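Local coordinates for glycosylation Associate Protein 2 (PDB 6OYC) that probably works in the accessory Sec system, in complex with Gap1 and Gap3, in the glycosylation and secretion of a streptococcal surface glycoprotein, at residues E27-K32 with R58-L63; D38-E43 with L74-S79; Y84-P89 with E99-S104; M106-D111 with F269-E274; W314-M319 with F323-D328. One frame throughout, in Å; residues are numbered along the deposited sequence.

Contact 1: E27-K32 with R58-L63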
# COMPACT_ATOMS: atom_id res chain seq x y z
N GLU B 27 19.24 18.83 9.75
CA GLU B 27 19.07 19.94 10.68
C GLU B 27 18.21 19.50 11.85
O GLU B 27 17.06 19.08 11.67
CB GLU B 27 18.44 21.13 9.96
CG GLU B 27 18.27 22.37 10.81
CD GLU B 27 17.63 23.51 10.02
OE1 GLU B 27 16.65 23.26 9.26
OE2 GLU B 27 18.10 24.66 10.14
N TRP B 28 18.75 19.61 13.05
CA TRP B 28 18.08 19.14 14.25
C TRP B 28 17.67 20.34 15.10
O TRP B 28 18.48 20.86 15.88
CB TRP B 28 19.00 18.19 15.01
CG TRP B 28 18.34 17.45 16.15
CD1 TRP B 28 18.13 17.91 17.41
CD2 TRP B 28 17.86 16.10 16.13
NE1 TRP B 28 17.54 16.95 18.18
CE2 TRP B 28 17.35 15.82 17.42
CE3 TRP B 28 17.80 15.10 15.16
CZ2 TRP B 28 16.78 14.59 17.76
CZ3 TRP B 28 17.24 13.87 15.49
CH2 TRP B 28 16.74 13.62 16.78
N LEU B 29 16.42 20.78 14.94
CA LEU B 29 15.87 21.85 15.77
C LEU B 29 15.53 21.32 17.16
O LEU B 29 15.02 20.21 17.31
CB LEU B 29 14.61 22.43 15.12
CG LEU B 29 14.79 22.92 13.68
CD1 LEU B 29 13.48 23.49 13.10
CD2 LEU B 29 15.89 23.96 13.64
N PHE B 30 15.81 22.13 18.18
CA PHE B 30 15.54 21.75 19.56
C PHE B 30 14.94 22.90 20.33
O PHE B 30 15.48 24.01 20.31
CB PHE B 30 16.80 21.31 20.28
CG PHE B 30 16.57 21.01 21.71
CD1 PHE B 30 15.90 19.85 22.09
CD2 PHE B 30 17.00 21.89 22.70
CE1 PHE B 30 15.67 19.57 23.43
CE2 PHE B 30 16.78 21.62 24.03
CZ PHE B 30 16.11 20.45 24.41
N ILE B 31 13.84 22.64 21.05
CA ILE B 31 13.27 23.60 21.99
C ILE B 31 12.90 22.88 23.28
O ILE B 31 12.48 21.71 23.28
CB ILE B 31 12.04 24.34 21.44
CG1 ILE B 31 10.96 23.35 21.00
CG2 ILE B 31 12.42 25.27 20.30
CD1 ILE B 31 9.70 24.02 20.50
N LYS B 32 13.07 23.58 24.40
CA LYS B 32 12.56 23.11 25.67
C LYS B 32 11.04 23.15 25.65
O LYS B 32 10.44 23.91 24.88
CB LYS B 32 13.12 23.95 26.81
CG LYS B 32 14.64 23.91 26.94
CD LYS B 32 15.11 22.65 27.66
CE LYS B 32 16.32 22.91 28.55
NZ LYS B 32 16.32 21.97 29.72
N ARG B 58 10.75 25.85 4.08
CA ARG B 58 11.39 24.56 4.37
C ARG B 58 10.46 23.71 5.23
O ARG B 58 9.75 24.21 6.10
CB ARG B 58 12.74 24.77 5.06
CG ARG B 58 12.65 25.40 6.42
CD ARG B 58 12.71 24.36 7.56
NE ARG B 58 12.49 24.95 8.88
CZ ARG B 58 11.32 25.41 9.32
NH1 ARG B 58 10.24 25.35 8.56
NH2 ARG B 58 11.24 25.93 10.53
N LYS B 59 10.44 22.40 4.95
CA LYS B 59 9.59 21.44 5.63
C LYS B 59 10.26 20.98 6.92
O LYS B 59 11.48 20.81 6.97
CB LYS B 59 9.32 20.24 4.71
CG LYS B 59 8.39 19.13 5.26
CD LYS B 59 8.49 17.86 4.37
CE LYS B 59 7.40 16.81 4.67
NZ LYS B 59 6.35 16.71 3.60
N ILE B 60 9.47 20.81 7.98
CA ILE B 60 9.91 20.09 9.17
C ILE B 60 9.28 18.71 9.09
O ILE B 60 8.05 18.57 9.13
CB ILE B 60 9.52 20.82 10.47
CG1 ILE B 60 10.04 22.26 10.45
CG2 ILE B 60 10.11 20.06 11.66
CD1 ILE B 60 9.76 23.03 11.73
N SER B 61 10.12 17.69 8.97
CA SER B 61 9.64 16.37 8.58
C SER B 61 9.21 15.50 9.75
O SER B 61 8.52 14.49 9.55
CB SER B 61 10.73 15.65 7.77
OG SER B 61 10.81 16.19 6.47
N ALA B 62 9.58 15.86 10.97
CA ALA B 62 9.12 15.10 12.12
C ALA B 62 9.12 15.97 13.36
O ALA B 62 9.91 16.92 13.49
CB ALA B 62 9.98 13.85 12.37
N LEU B 63 8.21 15.64 14.27
CA LEU B 63 8.16 16.22 15.61
C LEU B 63 8.55 15.11 16.58
O LEU B 63 7.87 14.09 16.67
CB LEU B 63 6.76 16.75 15.93
CG LEU B 63 6.51 17.19 17.38
CD1 LEU B 63 7.46 18.32 17.74
CD2 LEU B 63 5.03 17.61 17.60
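Leu29 reaches across from the edge strand 26-31 and touches two residues of 58-63 with a single methyl, CD1. Its CG stands anti to the carbonyl carbon (chi1 -55°), and chi2 extends CD1 toward the other segment. There Leu29 CD1 meets Ile60 CD1 at 4.0 Å, the two side chains roughly perpendicular to each other. The same Leu29 CD1 lies 4.2 Å from Arg58 NH2, oblique to the guanidinium. Arg58 is folded back over its own segment. Its CG sits between the backbone N and the carbonyl carbon (chi1 65°), and the chain bends again at chi2. The bend lays one face of the guanidinium on Ile60 CG1, 3.5 Å from the plane and over its centre. Arg58 NH2 forms a salt bridge with Glu43, which helps fix this pose. Glu27 is fully extended, but Glu27 OE1 stays 4.5 Å from Arg58 NE. This is beyond a salt bridge, though the opposite charges probably still attract weakly. Glu27 OE1 is instead hydrogen-bonded to Thr7 OG1. No hydrogen bond joins the two segments, and only 104 Å² is buried between them. Strand 6-11 lies between strands 26-31 and 62-65 in the parallel sheet, and the contact passes from strand 26-31 to the loop that leads into strand 62-65. Helix 36-52 connects the two strands along the chain and packs Phe39 on both Ile31 and Ile60.

Contact 2: D38-E43 with L74-S79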
# COMPACT_ATOMS: atom_id res chain seq x y z
N ASP B 38 7.14 30.53 21.84
CA ASP B 38 8.09 31.20 20.96
C ASP B 38 8.16 30.54 19.60
O ASP B 38 8.15 31.22 18.56
CB ASP B 38 9.48 31.24 21.60
CG ASP B 38 9.53 32.11 22.83
OD1 ASP B 38 8.66 33.00 22.94
OD2 ASP B 38 10.41 31.90 23.70
N PHE B 39 8.18 29.20 19.56
CA PHE B 39 8.23 28.52 18.27
C PHE B 39 7.01 28.87 17.42
O PHE B 39 7.15 29.16 16.22
CB PHE B 39 8.35 27.01 18.45
CG PHE B 39 8.29 26.26 17.16
CD1 PHE B 39 9.42 26.11 16.37
CD2 PHE B 39 7.08 25.77 16.69
CE1 PHE B 39 9.36 25.44 15.16
CE2 PHE B 39 7.01 25.09 15.47
CZ PHE B 39 8.14 24.94 14.70
N VAL B 40 5.81 28.84 18.01
CA VAL B 40 4.60 29.16 17.23
C VAL B 40 4.73 30.52 16.55
O VAL B 40 4.40 30.68 15.36
CB VAL B 40 3.36 29.11 18.14
CG1 VAL B 40 2.13 29.49 17.33
CG2 VAL B 40 3.20 27.74 18.77
N THR B 41 5.20 31.53 17.29
CA THR B 41 5.40 32.86 16.71
C THR B 41 6.46 32.84 15.61
O THR B 41 6.21 33.28 14.49
CB THR B 41 5.78 33.85 17.82
OG1 THR B 41 4.67 34.00 18.72
CG2 THR B 41 6.20 35.20 17.23
N THR B 42 7.66 32.33 15.93
CA THR B 42 8.73 32.28 14.94
C THR B 42 8.34 31.50 13.69
O THR B 42 8.59 31.94 12.56
CB THR B 42 9.99 31.68 15.54
OG1 THR B 42 10.43 32.51 16.62
CG2 THR B 42 11.08 31.64 14.51
N GLU B 43 7.72 30.34 13.86
CA GLU B 43 7.37 29.54 12.70
C GLU B 43 6.29 30.23 11.87
O GLU B 43 6.37 30.26 10.64
CB GLU B 43 6.92 28.15 13.13
CG GLU B 43 6.72 27.18 11.99
CD GLU B 43 8.00 26.87 11.19
OE1 GLU B 43 9.12 27.18 11.64
OE2 GLU B 43 7.87 26.29 10.09
N LEU B 74 1.49 22.10 24.02
CA LEU B 74 1.75 21.09 22.98
C LEU B 74 0.69 21.11 21.89
O LEU B 74 1.00 20.93 20.70
CB LEU B 74 1.85 19.70 23.61
CG LEU B 74 2.02 18.48 22.70
CD1 LEU B 74 3.42 18.42 22.11
CD2 LEU B 74 1.69 17.19 23.45
N SER B 75 -0.57 21.37 22.27
CA SER B 75 -1.64 21.38 21.28
C SER B 75 -1.41 22.42 20.19
O SER B 75 -1.85 22.24 19.05
CB SER B 75 -2.97 21.66 21.97
OG SER B 75 -3.30 20.62 22.86
N SER B 76 -0.73 23.52 20.51
CA SER B 76 -0.50 24.52 19.48
C SER B 76 0.48 24.06 18.39
O SER B 76 0.61 24.76 17.38
CB SER B 76 -0.00 25.83 20.11
OG SER B 76 1.29 25.67 20.67
N LEU B 77 1.15 22.92 18.56
CA LEU B 77 1.98 22.41 17.47
C LEU B 77 1.17 21.64 16.44
O LEU B 77 1.73 21.22 15.42
CB LEU B 77 3.11 21.54 18.01
CG LEU B 77 4.06 22.31 18.95
CD1 LEU B 77 5.19 21.43 19.45
CD2 LEU B 77 4.61 23.57 18.26
N SER B 78 -0.13 21.48 16.66
CA SER B 78 -0.95 20.66 15.79
C SER B 78 -1.02 21.20 14.37
O SER B 78 -1.09 20.42 13.42
CB SER B 78 -2.35 20.55 16.39
OG SER B 78 -3.25 19.97 15.48
N SER B 79 -1.00 22.53 14.20
CA SER B 79 -1.10 23.09 12.86
C SER B 79 0.11 22.77 12.00
O SER B 79 0.02 22.85 10.77
CB SER B 79 -1.31 24.61 12.93
OG SER B 79 -0.10 25.28 13.28
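Phe39 is the first residue of 38-43 to meet the other segment. Its CG is anti to the backbone N (chi1 175°), which swings the ring toward Leu77. Leu77 CD2 approaches the ring obliquely, 3.7 Å from Phe39 CD2. One face of the Phe39 ring also rests on Glu43 CB, one helical turn further on. Val40 follows and presents one methyl. Val40 CG2 lies anti to the carbonyl carbon, and its closest partner is Ser76 OG at 3.4 Å. Ser76 OG is hydrogen-bonded to the carbonyl O of Glu73, so a polar atom with a partner of its own lies against an apolar group. Val40 CG2 touches Leu77 CD2 more loosely, at 4.4 Å. The same leucine methyl thus meets both helix residues. The two segments share no hydrogen bond; the contact is van der Waals packing between a helix and a turn. Leu77 N bonds to Leu74 O, which helps shape that turn. Helix 36-52 is held here against the loop between strands 62-65 and 86-89. Phe80 meets the Phe39 ring edge-to-face. Strand 6-11 lies beneath, with Leu9 against Phe39 and Val11 against Leu77, while Phe101 of helix 96-104 packs on Leu74.

Contact 3: Y84-P89 with E99-S104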
# COMPACT_ATOMS: atom_id res chain seq x y z
N TYR B 84 1.32 10.66 11.63
CA TYR B 84 2.51 9.80 11.52
C TYR B 84 3.82 10.57 11.50
O TYR B 84 4.89 9.94 11.42
CB TYR B 84 2.44 8.92 10.27
CG TYR B 84 1.19 8.09 10.25
CD1 TYR B 84 0.99 7.11 11.21
CD2 TYR B 84 0.21 8.29 9.30
CE1 TYR B 84 -0.16 6.33 11.22
CE2 TYR B 84 -0.94 7.53 9.29
CZ TYR B 84 -1.13 6.56 10.27
OH TYR B 84 -2.28 5.79 10.29
N GLU B 85 3.78 11.90 11.58
CA GLU B 85 5.00 12.70 11.67
C GLU B 85 5.43 12.94 13.11
O GLU B 85 6.43 13.62 13.33
CB GLU B 85 4.83 14.04 10.96
CG GLU B 85 4.75 13.90 9.44
CD GLU B 85 4.75 15.25 8.71
OE1 GLU B 85 4.66 16.31 9.38
OE2 GLU B 85 4.81 15.23 7.47
N VAL B 86 4.70 12.42 14.08
CA VAL B 86 4.97 12.69 15.48
C VAL B 86 5.52 11.42 16.11
O VAL B 86 5.06 10.31 15.81
CB VAL B 86 3.70 13.18 16.20
CG1 VAL B 86 3.97 13.44 17.69
CG2 VAL B 86 3.20 14.44 15.51
N PHE B 87 6.52 11.59 16.99
CA PHE B 87 7.21 10.45 17.57
C PHE B 87 7.31 10.60 19.08
O PHE B 87 7.59 11.68 19.59
CB PHE B 87 8.60 10.30 16.93
CG PHE B 87 8.52 9.94 15.49
CD1 PHE B 87 8.30 10.92 14.52
CD2 PHE B 87 8.62 8.61 15.08
CE1 PHE B 87 8.19 10.59 13.17
CE2 PHE B 87 8.52 8.27 13.74
CZ PHE B 87 8.30 9.27 12.78
N TYR B 88 7.11 9.48 19.78
CA TYR B 88 6.90 9.51 21.22
C TYR B 88 7.36 8.17 21.78
O TYR B 88 7.19 7.15 21.10
CB TYR B 88 5.42 9.76 21.52
CG TYR B 88 5.03 9.82 22.99
CD1 TYR B 88 5.06 11.03 23.68
CD2 TYR B 88 4.60 8.68 23.67
CE1 TYR B 88 4.70 11.09 25.03
CE2 TYR B 88 4.24 8.74 25.02
CZ TYR B 88 4.29 9.95 25.69
OH TYR B 88 3.93 10.04 27.01
N PRO B 89 7.97 8.14 22.96
CA PRO B 89 8.58 6.89 23.43
C PRO B 89 7.55 5.79 23.61
O PRO B 89 6.44 6.02 24.11
CB PRO B 89 9.22 7.29 24.77
CG PRO B 89 9.39 8.76 24.68
CD PRO B 89 8.20 9.24 23.91
N GLU B 99 -1.87 12.83 25.45
CA GLU B 99 -2.40 11.67 24.75
C GLU B 99 -3.35 12.10 23.63
O GLU B 99 -3.36 11.49 22.56
CB GLU B 99 -3.10 10.73 25.73
CG GLU B 99 -4.21 9.88 25.10
CD GLU B 99 -3.67 8.76 24.21
OE1 GLU B 99 -2.74 8.03 24.64
OE2 GLU B 99 -4.17 8.61 23.07
N GLU B 100 -4.14 13.15 23.86
CA GLU B 100 -5.04 13.60 22.79
C GLU B 100 -4.24 14.01 21.57
O GLU B 100 -4.61 13.68 20.43
CB GLU B 100 -5.88 14.79 23.25
CG GLU B 100 -6.83 14.55 24.41
CD GLU B 100 -7.52 15.84 24.86
OE1 GLU B 100 -7.76 15.99 26.09
OE2 GLU B 100 -7.82 16.70 23.99
N PHE B 101 -3.15 14.73 21.79
CA PHE B 101 -2.28 15.13 20.71
C PHE B 101 -1.73 13.91 19.97
O PHE B 101 -1.89 13.79 18.75
CB PHE B 101 -1.15 15.99 21.27
CG PHE B 101 -0.32 16.64 20.22
CD1 PHE B 101 -0.74 17.82 19.64
CD2 PHE B 101 0.87 16.07 19.81
CE1 PHE B 101 0.01 18.43 18.67
CE2 PHE B 101 1.63 16.67 18.83
CZ PHE B 101 1.20 17.85 18.26
N LEU B 102 -1.11 12.97 20.70
CA LEU B 102 -0.57 11.77 20.06
C LEU B 102 -1.62 11.06 19.22
O LEU B 102 -1.36 10.62 18.10
CB LEU B 102 0.00 10.82 21.11
CG LEU B 102 1.12 11.37 22.00
CD1 LEU B 102 1.55 10.36 23.03
CD2 LEU B 102 2.33 11.85 21.18
N ARG B 103 -2.84 10.97 19.75
CA ARG B 103 -3.88 10.23 19.05
C ARG B 103 -4.31 10.96 17.79
O ARG B 103 -4.47 10.34 16.73
CB ARG B 103 -5.06 10.01 19.99
CG ARG B 103 -6.20 9.26 19.39
CD ARG B 103 -7.29 9.05 20.44
NE ARG B 103 -8.53 8.63 19.81
CZ ARG B 103 -8.77 7.37 19.44
NH1 ARG B 103 -7.85 6.43 19.65
NH2 ARG B 103 -9.92 7.06 18.85
N SER B 104 -4.48 12.28 17.87
CA SER B 104 -4.91 12.99 16.68
C SER B 104 -3.84 12.96 15.60
O SER B 104 -4.16 13.12 14.42
CB SER B 104 -5.27 14.44 17.02
OG SER B 104 -4.11 15.22 17.19
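Tyr88 and Leu102 are brought together by two different first torsions. In Tyr88, CG stands anti to the backbone N, and the ring projects from strand 86-89 toward the helix. In Leu102, CG lies beside the backbone N and anti to the carbonyl carbon (chi1 -59°), which turns the branched end to the strand. Leu102 CD1 then sits over one face of the Tyr88 ring. It is 3.4 Å from the ring centroid and only 8° off the normal, a well-centred CH-pi contact. Leu102 CD2 lies nearer the base of the side chain, 3.7 Å from Tyr88 CB. The opposite ring face is met by Pro89 CD, so the ring is held between the leucine methyl and the next residue of its own strand. Val86 completes the contact through CG1, which meets the edge of the Phe101 ring, 4.1 Å from Phe101 CE2. Val86 CG1 is also 4.2 Å from Leu102 CD2. Strand 86-89 and helix 96-104 begin a beta-alpha-beta unit that continues into strand 108-110. The strand and helix segments run at 131°, their axes 9.3 Å apart. All four touching residues are buried, and no hydrogen bond crosses between the segments. The attraction is therefore dispersion and CH-pi contact, while the one polar side-chain group among the four touching residues, Tyr88 OH, is satisfied by the carbonyl O of Gln68.

Contact 4: M106-D111 with F269-E274; sequences MAQRYD and FLLGGE
Gln108 points its side chain from strand 108-110 toward Leu271 and Gly272. CB starts toward the other segment but touches none of its atoms. CG lies anti to the carbonyl carbon (chi1 -52°), and from there the chain runs out extended, still short of contact. The amide does the touching, through its nitrogen. Gln108 NE2 comes to 3.7 Å from Leu271 CD1 and 4.0 Å from Leu271 CG, both van der Waals contacts. The leucine meets it with CD1, because CG is anti to the backbone N (chi1 -164°) and chi2 turns that methyl to the glutamine. Gln108 NE2 is also near the backbone, 4.2 Å from Gly272 N. Leu271 and Gly272 are the two central residues of a type II beta turn that runs from Leu270 to Gly273. The turn is closed by Gly273 N bonding to Leu270 O at 2.9 Å. Gly272 has positive phi (91°), as expected at the third position of such a turn. The turn precedes strand 274-277, at the edge of the mixed sheet, whereas strand 108-110 is an outermost strand of the five-stranded parallel sheet. Gln108 NE2 is hydrogen-bonded to the carbonyl oxygens of Tyr84 and Leu266, and Gly272 has a backbone hydrogen bond with Leu266 too. A glycerol, probably from the crystallisation liquor, lies about 3 Å from the Gln108 side chain.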
# COMPACT_ATOMS: atom_id res chain seq x y z
N MET B 106 -1.72 10.29 15.17
CA MET B 106 -1.30 8.89 15.06
C MET B 106 0.18 8.73 15.38
O MET B 106 0.93 8.11 14.64
CB MET B 106 -1.59 8.32 13.66
CG MET B 106 -3.03 8.51 13.21
SD MET B 106 -4.21 7.62 14.27
CE MET B 106 -4.09 5.97 13.61
N ALA B 107 0.61 9.33 16.50
CA ALA B 107 2.02 9.36 16.83
C ALA B 107 2.63 7.97 16.75
O ALA B 107 2.05 7.00 17.25
CB ALA B 107 2.23 9.94 18.23
N GLN B 108 3.79 7.87 16.11
CA GLN B 108 4.55 6.64 16.06
C GLN B 108 5.35 6.48 17.34
O GLN B 108 5.89 7.46 17.88
CB GLN B 108 5.49 6.61 14.84
CG GLN B 108 4.81 6.92 13.50
CD GLN B 108 5.52 6.28 12.31
OE1 GLN B 108 5.96 5.14 12.40
NE2 GLN B 108 5.64 7.02 11.20
N ARG B 109 5.43 5.26 17.83
CA ARG B 109 6.15 4.97 19.06
C ARG B 109 7.52 4.41 18.71
O ARG B 109 7.63 3.52 17.87
CB ARG B 109 5.35 3.99 19.93
CG ARG B 109 3.97 4.50 20.29
CD ARG B 109 4.05 5.65 21.28
NE ARG B 109 2.78 5.88 21.96
CZ ARG B 109 2.56 5.66 23.26
NH1 ARG B 109 3.54 5.21 24.04
NH2 ARG B 109 1.37 5.91 23.79
N TYR B 110 8.56 4.96 19.34
CA TYR B 110 9.93 4.57 19.05
C TYR B 110 10.56 4.02 20.32
O TYR B 110 10.06 4.25 21.43
CB TYR B 110 10.76 5.75 18.53
CG TYR B 110 10.97 6.82 19.57
CD1 TYR B 110 10.05 7.86 19.75
CD2 TYR B 110 12.08 6.80 20.39
CE1 TYR B 110 10.27 8.86 20.71
CE2 TYR B 110 12.30 7.76 21.35
CZ TYR B 110 11.39 8.79 21.51
OH TYR B 110 11.65 9.73 22.48
N ASP B 111 11.67 3.32 20.14
CA ASP B 111 12.38 2.66 21.24
C ASP B 111 13.36 3.66 21.84
O ASP B 111 14.43 3.92 21.28
CB ASP B 111 13.10 1.41 20.74
CG ASP B 111 13.94 0.76 21.82
OD1 ASP B 111 13.88 1.20 23.00
OD2 ASP B 111 14.67 -0.20 21.49
N PHE B 269 5.27 2.13 1.87
CA PHE B 269 4.98 3.08 0.78
C PHE B 269 4.94 4.50 1.34
O PHE B 269 5.90 5.26 1.16
CB PHE B 269 3.68 2.75 0.04
CG PHE B 269 3.71 1.47 -0.73
CD1 PHE B 269 4.80 1.16 -1.57
CD2 PHE B 269 2.66 0.55 -0.65
CE1 PHE B 269 4.82 -0.03 -2.31
CE2 PHE B 269 2.69 -0.66 -1.37
CZ PHE B 269 3.77 -0.94 -2.20
N LEU B 270 3.86 4.86 2.03
CA LEU B 270 3.75 6.16 2.67
C LEU B 270 4.15 6.07 4.14
O LEU B 270 4.18 4.98 4.72
CB LEU B 270 2.32 6.70 2.55
CG LEU B 270 1.84 6.85 1.11
CD1 LEU B 270 0.32 7.02 1.06
CD2 LEU B 270 2.54 8.05 0.44
N LEU B 271 4.47 7.22 4.71
CA LEU B 271 4.64 7.35 6.15
C LEU B 271 3.36 6.91 6.87
O LEU B 271 2.27 7.45 6.61
CB LEU B 271 4.98 8.80 6.48
CG LEU B 271 5.58 9.13 7.85
CD1 LEU B 271 6.96 8.52 8.06
CD2 LEU B 271 5.63 10.64 8.05
N GLY B 272 3.47 5.91 7.74
CA GLY B 272 2.31 5.34 8.39
C GLY B 272 1.66 4.18 7.67
O GLY B 272 0.78 3.53 8.25
N GLY B 273 2.07 3.87 6.44
CA GLY B 273 1.46 2.78 5.71
C GLY B 273 1.67 1.43 6.38
O GLY B 273 2.64 1.21 7.11
N GLU B 274 0.75 0.51 6.14
CA GLU B 274 0.75 -0.79 6.80
C GLU B 274 0.77 -1.91 5.77
O GLU B 274 0.10 -1.83 4.73
CB GLU B 274 -0.47 -0.94 7.71
CG GLU B 274 -0.42 -0.09 8.99
CD GLU B 274 -1.52 -0.49 9.99
OE1 GLU B 274 -2.66 0.03 9.88
OE2 GLU B 274 -1.25 -1.33 10.86

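Contact 5: W314-M319 with F323-D328; sequences WMMKSM and FMLICD
The CH-pi contact comes first: Met316 CB lies over one face of the Phe323 ring, 4.0 Å from its centroid and 29° off the normal. The phenylalanine CG sits between its backbone N and carbonyl carbon (chi1 71°), which turns that face to the helix. The helix backbone shares the face. Met316 C is above the ring centre, and Lys317 N is offset toward the rim. Lys317 CA adds a touch at 3.9 Å from Phe323 CE1. Apolar packing continues further along the strand. Met316 CG meets Leu325 CD2 at 3.8 Å, and the two side chains run alongside each other in opposite senses. No hydrogen bond joins the segments, and Lys317 NZ leads away to a salt bridge with Glu82. Within the helix, Ser318 OG bonds to Met315 O at 2.6 Å. The helix and strand segments run nearly antiparallel, at 166°, with axes 9.0 Å apart. They are the second and third elements of a beta-alpha-beta unit begun by strand 297-301. Strand 323-327 lies between strands 283-289 and 297-301 in the mixed sheet, and Tyr506 of helix 495-514 packs against Met316.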
# COMPACT_ATOMS: atom_id res chain seq x y z
N TRP B 314 -4.44 12.12 -2.69
CA TRP B 314 -4.83 13.52 -2.66
C TRP B 314 -6.34 13.69 -2.82
O TRP B 314 -6.94 14.58 -2.20
CB TRP B 314 -4.06 14.29 -3.72
CG TRP B 314 -2.62 14.38 -3.39
CD1 TRP B 314 -1.58 13.78 -4.06
CD2 TRP B 314 -2.04 15.09 -2.30
NE1 TRP B 314 -0.39 14.08 -3.44
CE2 TRP B 314 -0.64 14.88 -2.36
CE3 TRP B 314 -2.56 15.87 -1.26
CZ2 TRP B 314 0.24 15.44 -1.44
CZ3 TRP B 314 -1.68 16.43 -0.34
CH2 TRP B 314 -0.29 16.21 -0.44
N MET B 315 -6.97 12.83 -3.62
CA MET B 315 -8.42 12.92 -3.78
C MET B 315 -9.13 12.67 -2.46
O MET B 315 -10.09 13.38 -2.12
CB MET B 315 -8.89 11.93 -4.83
CG MET B 315 -10.39 11.79 -4.92
SD MET B 315 -10.82 10.49 -6.09
CE MET B 315 -10.49 9.02 -5.12
N MET B 316 -8.68 11.67 -1.70
CA MET B 316 -9.34 11.36 -0.44
C MET B 316 -8.94 12.34 0.66
O MET B 316 -9.71 12.55 1.60
CB MET B 316 -9.01 9.93 -0.00
CG MET B 316 -9.42 8.89 -1.01
SD MET B 316 -11.18 9.00 -1.45
CE MET B 316 -11.91 8.25 0.01
N LYS B 317 -7.76 12.94 0.55
CA LYS B 317 -7.40 13.97 1.52
C LYS B 317 -8.27 15.21 1.36
O LYS B 317 -8.55 15.91 2.34
CB LYS B 317 -5.92 14.33 1.37
CG LYS B 317 -5.27 14.85 2.66
CD LYS B 317 -3.75 14.70 2.61
CE LYS B 317 -3.03 15.71 3.52
NZ LYS B 317 -3.43 15.73 4.95
N SER B 318 -8.72 15.49 0.13
CA SER B 318 -9.48 16.70 -0.12
C SER B 318 -10.89 16.64 0.45
O SER B 318 -11.51 17.69 0.65
CB SER B 318 -9.54 16.97 -1.63
OG SER B 318 -10.24 15.95 -2.29
N MET B 319 -11.40 15.44 0.73
CA MET B 319 -12.73 15.29 1.31
C MET B 319 -12.78 15.65 2.79
O MET B 319 -13.87 15.61 3.36
CB MET B 319 -13.21 13.86 1.13
CG MET B 319 -12.99 13.33 -0.27
SD MET B 319 -14.44 13.56 -1.29
CE MET B 319 -13.79 13.24 -2.94
N PHE B 323 -10.15 8.66 6.27
CA PHE B 323 -10.07 7.85 5.06
C PHE B 323 -9.02 6.76 5.15
O PHE B 323 -8.04 6.84 5.90
CB PHE B 323 -9.82 8.72 3.81
CG PHE B 323 -8.44 9.33 3.72
CD1 PHE B 323 -8.17 10.55 4.31
CD2 PHE B 323 -7.44 8.71 2.96
CE1 PHE B 323 -6.92 11.14 4.19
CE2 PHE B 323 -6.17 9.29 2.83
CZ PHE B 323 -5.91 10.50 3.45
N MET B 324 -9.26 5.72 4.37
CA MET B 324 -8.40 4.56 4.28
C MET B 324 -8.14 4.28 2.81
O MET B 324 -9.05 4.41 1.98
CB MET B 324 -9.05 3.35 4.95
CG MET B 324 -8.13 2.20 5.24
SD MET B 324 -9.04 0.94 6.16
CE MET B 324 -7.94 -0.48 6.04
N LEU B 325 -6.89 3.95 2.48
CA LEU B 325 -6.52 3.49 1.15
C LEU B 325 -6.08 2.03 1.21
O LEU B 325 -5.47 1.60 2.19
CB LEU B 325 -5.40 4.34 0.56
CG LEU B 325 -5.50 5.85 0.78
CD1 LEU B 325 -4.26 6.51 0.20
CD2 LEU B 325 -6.79 6.40 0.13
N ILE B 326 -6.42 1.28 0.17
CA ILE B 326 -6.09 -0.14 0.05
C ILE B 326 -5.56 -0.37 -1.36
O ILE B 326 -6.21 0.03 -2.34
CB ILE B 326 -7.31 -1.04 0.34
CG1 ILE B 326 -8.15 -0.46 1.49
CG2 ILE B 326 -6.88 -2.48 0.62
CD1 ILE B 326 -9.15 -1.41 2.09
N CYS B 327 -4.40 -1.00 -1.47
CA CYS B 327 -3.83 -1.35 -2.77
C CYS B 327 -3.36 -2.81 -2.74
O CYS B 327 -3.09 -3.37 -1.68
CB CYS B 327 -2.67 -0.44 -3.16
SG CYS B 327 -1.23 -0.62 -2.07
N ASP B 328 -3.27 -3.39 -3.93
CA ASP B 328 -2.99 -4.82 -4.11
C ASP B 328 -1.80 -4.93 -5.06
O ASP B 328 -1.96 -4.71 -6.27
CB ASP B 328 -4.22 -5.55 -4.64
CG ASP B 328 -3.95 -6.99 -4.98
OD1 ASP B 328 -2.82 -7.47 -4.75
OD2 ASP B 328 -4.89 -7.65 -5.50

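Overall arrangement
Contacts 1 to 3 belong to the parallel sheet and its packing, contact 5 to the mixed sheet, and contact 4 runs from the edge of the first to the turn before strand 274-277 of the second. Contacts 1 and 2 have centres about 12 Å apart and share a salt bridge, Arg58 NH2 to Glu43 OE1 at 2.7 Å. Contact 3 joins contact 1 through backbone bonds of Leu63 with Glu85 and Phe87. It meets contact 2 at Leu74 O, 3.4 Å from Phe101 CE1. Contacts 3 and 4 have centres about 10 Å apart and are linked by Val86 O to Gln108 N at 2.8 Å. Contact 4 reaches contact 5 through Phe269 CE2, 4.0 Å from Cys327 SG.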